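Local structure of alanine dehydrogenase (Archaeoglobus fulgidus, 1OMO) at residues Leu4-Gln8 and Glu9-Ser13; Tyr119-Arg122 and Lys123-Val127; Pro55-Met59 and Gly60-Leu64. The protein catalyses the reversible NAD-dependent oxidative deamination of L-alanine to pyruvate and ammonium, working as a homodimer that cannot use NADP in place of NAD. All coordinates share one frame; numbering follows the deposited sequence.

Contact 1 (Leu4-Gln8 and Glu9-Ser13)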
loop_
_atom_site.group_PDB
_atom_site.type_symbol
_atom_site.label_atom_id
_atom_site.label_comp_id
_atom_site.label_asym_id
_atom_site.label_seq_id
_atom_site.Cartn_x
_atom_site.Cartn_y
_atom_site.Cartn_z
ATOM N N LEU A 4 14.648 -1.148 -12.552
ATOM C CA LEU A 4 14.183 -1.350 -13.928
ATOM C C LEU A 4 12.779 -0.725 -14.078
ATOM O O LEU A 4 11.935 -0.868 -13.189
ATOM C CB LEU A 4 14.139 -2.858 -14.219
ATOM C CG LEU A 4 13.791 -3.406 -15.588
ATOM C CD1 LEU A 4 14.935 -3.144 -16.523
ATOM C CD2 LEU A 4 13.479 -4.883 -15.492
ATOM N N ILE A 5 12.554 0.001 -15.172
ATOM C CA ILE A 5 11.256 0.629 -15.449
ATOM C C ILE A 5 10.636 -0.097 -16.640
ATOM O O ILE A 5 11.262 -0.188 -17.697
ATOM C CB ILE A 5 11.422 2.145 -15.772
ATOM C CG1 ILE A 5 12.076 2.850 -14.571
ATOM C CG2 ILE A 5 10.065 2.806 -16.014
ATOM C CD1 ILE A 5 11.327 2.639 -13.245
ATOM N N LEU A 6 9.435 -0.650 -16.455
ATOM C CA LEU A 6 8.756 -1.374 -17.534
ATOM C C LEU A 6 7.401 -0.785 -17.890
ATOM O O LEU A 6 6.515 -0.585 -17.036
ATOM C CB LEU A 6 8.587 -2.846 -17.182
ATOM C CG LEU A 6 9.830 -3.740 -17.185
ATOM C CD1 LEU A 6 9.399 -5.122 -16.772
ATOM C CD2 LEU A 6 10.499 -3.795 -18.556
ATOM N N THR A 7 7.268 -0.496 -19.174
ATOM C CA THR A 7 6.071 0.085 -19.756
ATOM C C THR A 7 5.012 -0.978 -20.085
ATOM O O THR A 7 5.331 -2.166 -20.186
ATOM C CB THR A 7 6.408 0.762 -21.068
ATOM O OG1 THR A 7 6.682 -0.233 -22.040
ATOM C CG2 THR A 7 7.673 1.494 -20.960
ATOM N N GLN A 8 3.768 -0.559 -20.302
ATOM C CA GLN A 8 2.745 -1.540 -20.630
ATOM C C GLN A 8 3.109 -2.305 -21.903
ATOM O O GLN A 8 3.002 -3.534 -21.945
ATOM C CB GLN A 8 1.384 -0.881 -20.804
ATOM C CG GLN A 8 0.267 -1.886 -21.048
ATOM C CD GLN A 8 -1.043 -1.218 -21.369
ATOM O OE1 GLN A 8 -1.268 -0.057 -21.004
ATOM N NE2 GLN A 8 -1.927 -1.945 -22.047
ATOM N N GLU A 9 3.551 -1.590 -22.930
ATOM C CA GLU A 9 3.933 -2.226 -24.185
ATOM C C GLU A 9 5.026 -3.255 -23.924
ATOM O O GLU A 9 4.983 -4.353 -24.467
ATOM C CB GLU A 9 4.407 -1.175 -25.203
ATOM C CG GLU A 9 4.811 -1.737 -26.570
ATOM C CD GLU A 9 4.565 -0.763 -27.751
ATOM O OE1 GLU A 9 5.018 0.413 -27.695
ATOM O OE2 GLU A 9 3.920 -1.195 -28.744
ATOM N N GLU A 10 5.995 -2.918 -23.077
ATOM C CA GLU A 10 7.081 -3.848 -22.771
ATOM C C GLU A 10 6.548 -5.043 -22.009
ATOM O O GLU A 10 6.773 -6.183 -22.429
ATOM C CB GLU A 10 8.202 -3.167 -21.959
ATOM C CG GLU A 10 9.068 -2.222 -22.807
ATOM C CD GLU A 10 9.879 -1.211 -21.995
ATOM O OE1 GLU A 10 10.837 -0.632 -22.554
ATOM O OE2 GLU A 10 9.569 -0.987 -20.811
ATOM N N VAL A 11 5.825 -4.794 -20.911
ATOM C CA VAL A 11 5.288 -5.897 -20.118
ATOM C C VAL A 11 4.467 -6.890 -20.963
ATOM O O VAL A 11 4.601 -8.094 -20.760
ATOM C CB VAL A 11 4.445 -5.383 -18.945
ATOM C CG1 VAL A 11 3.762 -6.552 -18.204
ATOM C CG2 VAL A 11 5.337 -4.616 -18.006
ATOM N N GLU A 12 3.667 -6.381 -21.912
ATOM C CA GLU A 12 2.840 -7.209 -22.795
ATOM C C GLU A 12 3.644 -8.238 -23.560
ATOM O O GLU A 12 3.148 -9.319 -23.866
ATOM C CB GLU A 12 2.042 -6.339 -23.791
ATOM C CG GLU A 12 0.936 -5.532 -23.089
ATOM C CD GLU A 12 -0.033 -4.842 -24.031
ATOM O OE1 GLU A 12 0.013 -5.100 -25.250
ATOM O OE2 GLU A 12 -0.860 -4.052 -23.528
ATOM N N SER A 13 4.897 -7.917 -23.841
ATOM C CA SER A 13 5.737 -8.841 -24.570
ATOM C C SER A 13 6.595 -9.690 -23.629
ATOM O O SER A 13 7.511 -10.385 -24.090
ATOM C CB SER A 13 6.673 -8.074 -25.512
ATOM O OG SER A 13 7.757 -7.455 -24.804
#
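Thr7 and Glu10 form a capping box at the start of helix 8-12, where the chain leaves strand 3-6 of the mixed sheet and turns at once into the helix. Thr7 is the N-cap residue: its OG1 accepts from Glu10 N at 3.0 Å, and in return Glu10 OE2 takes the N-H of Thr7 at 2.9 Å in a nearly straight bond (175°). The amide meets OE2 on the anti side of the carboxylate, tilted from its plane. Thr7 can cap because OG1 stands between its own backbone N and carbonyl carbon (chi1 72°), facing the first turn; CG2 of the same residue lies against the carboxylate. The extended Glu10 chain runs back across the threonine, which also carries OE2 to within 3.7 Å of Leu6 CD2. Behind the cap, Val11 N bonds to Thr7 O at 2.8 Å, and Val11 CG2 packs on Leu6 CB at 3.8 Å, an apolar pair that is covered by Val304 of helix 294-311. Along the first turn, Gln8 NE2 donates a hydrogen bond to Glu12 OE2 at 2.8 Å, the amide and carboxylate planes 52° apart. Ser13 OG and Ser13 N both bond to Glu10 O. The backbone of Leu6 is hydrogen-bonded to Val98 and Asp100 of strand 95-100, and Thr7 packs on Lys318 of the second subunit. The cap thus gives two amide hydrogens at the helix start side-chain acceptors, and the negative Glu10 carboxylate beside this end probably gains from the partial positive charge of the helix N-terminus.

Contact 2 (Tyr119-Arg122 and Lys123-Val127)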
loop_
_atom_site.group_PDB
_atom_site.type_symbol
_atom_site.label_atom_id
_atom_site.label_comp_id
_atom_site.label_asym_id
_atom_site.label_seq_id
_atom_site.Cartn_x
_atom_site.Cartn_y
_atom_site.Cartn_z
ATOM N N TYR A 119 -10.216 -26.811 -12.474
ATOM C CA TYR A 119 -10.433 -27.588 -11.259
ATOM C C TYR A 119 -11.881 -27.806 -10.891
ATOM O O TYR A 119 -12.210 -28.765 -10.207
ATOM C CB TYR A 119 -9.755 -26.896 -10.069
ATOM C CG TYR A 119 -8.260 -27.112 -10.009
ATOM C CD1 TYR A 119 -7.731 -28.227 -9.370
ATOM C CD2 TYR A 119 -7.383 -26.229 -10.624
ATOM C CE1 TYR A 119 -6.356 -28.462 -9.336
ATOM C CE2 TYR A 119 -6.009 -26.453 -10.611
ATOM C CZ TYR A 119 -5.500 -27.578 -9.960
ATOM O OH TYR A 119 -4.144 -27.837 -9.934
ATOM N N LEU A 120 -12.753 -26.921 -11.340
ATOM C CA LEU A 120 -14.135 -27.005 -10.935
ATOM C C LEU A 120 -15.189 -27.412 -11.960
ATOM O O LEU A 120 -16.215 -27.954 -11.583
ATOM C CB LEU A 120 -14.516 -25.661 -10.319
ATOM C CG LEU A 120 -14.402 -25.376 -8.831
ATOM C CD1 LEU A 120 -13.624 -26.410 -8.096
ATOM C CD2 LEU A 120 -13.805 -23.980 -8.688
ATOM N N ALA A 121 -14.943 -27.154 -13.238
ATOM C CA ALA A 121 -15.918 -27.467 -14.283
ATOM C C ALA A 121 -15.865 -28.914 -14.744
ATOM O O ALA A 121 -14.815 -29.550 -14.666
ATOM C CB ALA A 121 -15.711 -26.551 -15.477
ATOM N N ARG A 122 -16.993 -29.425 -15.237
ATOM C CA ARG A 122 -17.055 -30.805 -15.726
ATOM C C ARG A 122 -15.996 -31.009 -16.781
ATOM O O ARG A 122 -15.857 -30.196 -17.702
ATOM C CB ARG A 122 -18.407 -31.093 -16.336
ATOM C CG ARG A 122 -19.517 -31.179 -15.351
ATOM C CD ARG A 122 -20.777 -31.572 -16.069
ATOM N NE ARG A 122 -21.531 -30.424 -16.567
ATOM C CZ ARG A 122 -21.730 -30.170 -17.844
ATOM N NH1 ARG A 122 -21.212 -30.982 -18.758
ATOM N NH2 ARG A 122 -22.475 -29.138 -18.201
ATOM N N LYS A 123 -15.243 -32.088 -16.653
ATOM C CA LYS A 123 -14.187 -32.360 -17.607
ATOM C C LYS A 123 -14.664 -32.385 -19.064
ATOM O O LYS A 123 -13.861 -32.185 -19.980
ATOM C CB LYS A 123 -13.475 -33.656 -17.208
ATOM C CG LYS A 123 -12.694 -33.483 -15.907
ATOM C CD LYS A 123 -12.808 -34.696 -14.998
ATOM C CE LYS A 123 -11.873 -35.828 -15.422
ATOM N NZ LYS A 123 -10.578 -35.866 -14.653
ATOM N N ASN A 124 -15.971 -32.558 -19.278
ATOM C CA ASN A 124 -16.536 -32.599 -20.641
ATOM C C ASN A 124 -17.158 -31.270 -21.154
ATOM O O ASN A 124 -17.826 -31.253 -22.191
ATOM C CB ASN A 124 -17.584 -33.734 -20.745
ATOM C CG ASN A 124 -18.834 -33.477 -19.889
ATOM O OD1 ASN A 124 -18.876 -32.562 -19.082
ATOM N ND2 ASN A 124 -19.844 -34.308 -20.061
ATOM N N SER A 125 -16.924 -30.163 -20.448
ATOM C CA SER A 125 -17.479 -28.856 -20.848
ATOM C C SER A 125 -17.098 -28.509 -22.274
ATOM O O SER A 125 -15.944 -28.680 -22.679
ATOM C CB SER A 125 -16.984 -27.728 -19.911
ATOM O OG SER A 125 -17.521 -27.868 -18.608
ATOM N N SER A 126 -18.072 -28.012 -23.032
ATOM C CA SER A 126 -17.808 -27.636 -24.409
ATOM C C SER A 126 -18.544 -26.376 -24.823
ATOM O O SER A 126 -18.138 -25.716 -25.776
ATOM C CB SER A 126 -18.224 -28.764 -25.344
ATOM O OG SER A 126 -19.568 -29.095 -25.075
ATOM N N VAL A 127 -19.660 -26.081 -24.149
ATOM C CA VAL A 127 -20.423 -24.891 -24.476
ATOM C C VAL A 127 -20.046 -23.827 -23.466
ATOM O O VAL A 127 -20.200 -24.029 -22.268
ATOM C CB VAL A 127 -21.940 -25.152 -24.433
ATOM C CG1 VAL A 127 -22.685 -23.898 -24.860
ATOM C CG2 VAL A 127 -22.303 -26.319 -25.392
HETATM O O HOH W 1 -19.338 -27.619 -15.823
#
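A type I beta turn from Arg122 to Ser125, closed by Ser125 N on Arg122 O at 2.9 Å, reverses the chain just after helix 102-120. Across the turn the side chains of Arg122 and Asn124 meet: NH1 of the arginine gives a 2.8 Å bond to Asn124 OD1, bent to 133° at the hydrogen. OD1 lies at the edge of the guanidinium, tilted a little from its plane, and the amide stands almost perpendicular to that group (87°). The arginine folds back beside the turn toward Asn124 through its bend at chi3 (-89°), while the asparagine holds CG between its backbone N and carbonyl carbon, which also sets OD1 3.1 Å from Arg122 CB. Ser125 OG lies 3.0 Å from Arg122 O, and a water accepting from Arg122 N makes a weak second contact with the same hydroxyl. Ala121 CB rests 3.8 Å from Ser125 OG, and both residues pack on Val190 of strand 190-193. Beyond the turn, Arg122 NH2 forms a salt bridge with Asp189 and NE bonds to Gly210 O. All three guanidinium nitrogens therefore have acceptors, which should hold the group in its rotation, and the Asp189 carboxylate, which also takes the N-H groups of Ser126 and Val127, probably has its negative charge offset by the arginine where the chain enters strand 127-131.

Contact 3 (Pro55-Met59 and Gly60-Leu64)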
loop_
_atom_site.group_PDB
_atom_site.type_symbol
_atom_site.label_atom_id
_atom_site.label_comp_id
_atom_site.label_asym_id
_atom_site.label_seq_id
_atom_site.Cartn_x
_atom_site.Cartn_y
_atom_site.Cartn_z
ATOM N N PRO A 55 -0.399 -5.368 -1.455
ATOM C CA PRO A 55 0.951 -5.926 -1.239
ATOM C C PRO A 55 0.952 -7.426 -1.033
ATOM O O PRO A 55 -0.017 -7.974 -0.550
ATOM C CB PRO A 55 1.431 -5.193 0.014
ATOM C CG PRO A 55 0.168 -5.102 0.805
ATOM C CD PRO A 55 -0.910 -4.750 -0.214
ATOM N N ALA A 56 2.042 -8.084 -1.400
ATOM C CA ALA A 56 2.154 -9.532 -1.227
ATOM C C ALA A 56 3.591 -10.035 -1.283
ATOM O O ALA A 56 4.447 -9.433 -1.906
ATOM C CB ALA A 56 1.320 -10.259 -2.277
ATOM N N HIS A 57 3.832 -11.169 -0.657
ATOM C CA HIS A 57 5.139 -11.781 -0.635
ATOM C C HIS A 57 5.014 -13.290 -0.888
ATOM O O HIS A 57 4.238 -13.984 -0.183
ATOM C CB HIS A 57 5.764 -11.551 0.740
ATOM C CG HIS A 57 7.056 -12.275 0.958
ATOM N ND1 HIS A 57 7.482 -12.667 2.209
ATOM C CD2 HIS A 57 8.023 -12.667 0.097
ATOM C CE1 HIS A 57 8.650 -13.273 2.107
ATOM N NE2 HIS A 57 9.000 -13.289 0.834
ATOM N N LEU A 58 5.753 -13.782 -1.893
ATOM C CA LEU A 58 5.807 -15.222 -2.218
ATOM C C LEU A 58 6.751 -15.463 -3.389
ATOM O O LEU A 58 7.194 -14.518 -4.058
ATOM C CB LEU A 58 4.432 -15.791 -2.582
ATOM C CG LEU A 58 4.019 -15.524 -4.032
ATOM C CD1 LEU A 58 2.768 -16.357 -4.421
ATOM C CD2 LEU A 58 3.757 -14.032 -4.176
ATOM N N MET A 59 7.060 -16.732 -3.635
ATOM C CA MET A 59 7.929 -17.097 -4.736
ATOM C C MET A 59 9.238 -16.335 -4.730
ATOM O O MET A 59 9.864 -16.176 -5.767
ATOM C CB MET A 59 7.211 -16.857 -6.067
ATOM C CG MET A 59 5.844 -17.495 -6.120
ATOM S SD MET A 59 5.009 -17.091 -7.625
ATOM C CE MET A 59 4.013 -18.537 -7.855
ATOM N N GLY A 60 9.636 -15.843 -3.571
ATOM C CA GLY A 60 10.892 -15.147 -3.476
ATOM C C GLY A 60 10.902 -13.658 -3.722
ATOM O O GLY A 60 11.971 -13.040 -3.705
ATOM N N TYR A 61 9.737 -13.073 -3.970
ATOM C CA TYR A 61 9.658 -11.633 -4.186
ATOM C C TYR A 61 8.629 -10.976 -3.304
ATOM O O TYR A 61 7.809 -11.632 -2.665
ATOM C CB TYR A 61 9.294 -11.298 -5.624
ATOM C CG TYR A 61 10.361 -11.616 -6.613
ATOM C CD1 TYR A 61 10.614 -12.927 -6.983
ATOM C CD2 TYR A 61 11.101 -10.599 -7.207
ATOM C CE1 TYR A 61 11.580 -13.222 -7.935
ATOM C CE2 TYR A 61 12.074 -10.879 -8.168
ATOM C CZ TYR A 61 12.302 -12.196 -8.532
ATOM O OH TYR A 61 13.190 -12.484 -9.539
ATOM N N ALA A 62 8.689 -9.662 -3.259
ATOM C CA ALA A 62 7.709 -8.918 -2.499
ATOM C C ALA A 62 7.370 -7.781 -3.433
ATOM O O ALA A 62 8.167 -7.448 -4.309
ATOM C CB ALA A 62 8.301 -8.403 -1.195
ATOM N N GLY A 63 6.174 -7.230 -3.298
ATOM C CA GLY A 63 5.786 -6.113 -4.160
ATOM C C GLY A 63 4.489 -5.481 -3.736
ATOM O O GLY A 63 3.754 -6.027 -2.907
ATOM N N LEU A 64 4.195 -4.314 -4.286
ATOM C CA LEU A 64 2.942 -3.647 -3.969
ATOM C C LEU A 64 2.295 -3.118 -5.235
ATOM O O LEU A 64 2.938 -2.398 -5.983
ATOM C CB LEU A 64 3.157 -2.480 -2.990
ATOM C CG LEU A 64 1.793 -1.790 -2.718
ATOM C CD1 LEU A 64 1.669 -1.433 -1.272
ATOM C CD2 LEU A 64 1.627 -0.541 -3.584
#
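Strands 50-58 and 61-69 form an antiparallel beta hairpin in the mixed sheet, and residues 55-64 are its closed end, a two-residue type I' turn with Met59 and Gly60 at its corner. The short strand segments run at 171° to each other. Next to the turn, Leu58 and Tyr61 are a hydrogen-bonded pair, Tyr61 N to Leu58 O at 2.9 Å and Leu58 N to Tyr61 O at 3.1 Å; Ala56 and Gly63 form the other such pair. Gly60 has a positive phi, where a CB would collide with Met59 O. The His57 ring turns toward the partner strand: with CG anti to the backbone N (chi1 173°), its CD2 edge lies 3.0 Å from Tyr61 O, in the ring plane. His57 ND1 is hydrogen-bonded to Gln37 OE1, and the ring meets Phe46 of the second subunit edge to face. An alanine at His57 is likely to leave Gln37 OE1 without this partner and Phe46 without the ring it meets. At the corner, the Tyr61 ring presents its edge to Met59 O, CD1 at 3.5 Å, while Met59 O accepts from Lys302 NZ. Pro55 CB packs on Leu64 CD1 at 4.0 Å. On that face Pro55 packs on Trp66, His57 on Leu44, Ala62 on Phe46 and Leu64 on Ala53, all four partners on the second subunit. On the other face Ala56 and Tyr61 lie against helix 294-311, where the Tyr61 hydroxyl bonds to Glu306, while Leu58 touches helix 17-32; Ala62 and Leu64 pair with strand 83-88.

In the fold
Contacts 1 and 3 belong to the same mixed sheet, at different strands, with nearest atoms about 10 Å apart; both touch the second subunit and both lie against helix 294-311. Contact 2 is elsewhere, where helix 102-120 gives way to the parallel Rossmann sheet, its centre 34 Å from that of contact 1 on the opposite side of the chain's centre, and the other subunit does not touch it. Contact 3 is the most buried and depends mainly on backbone pairing and apolar packing. Contacts 1 and 2 are partly buried and use charged or amide side chains, a carboxylate at a helix start in one and a guanidinium beside a turn in the other.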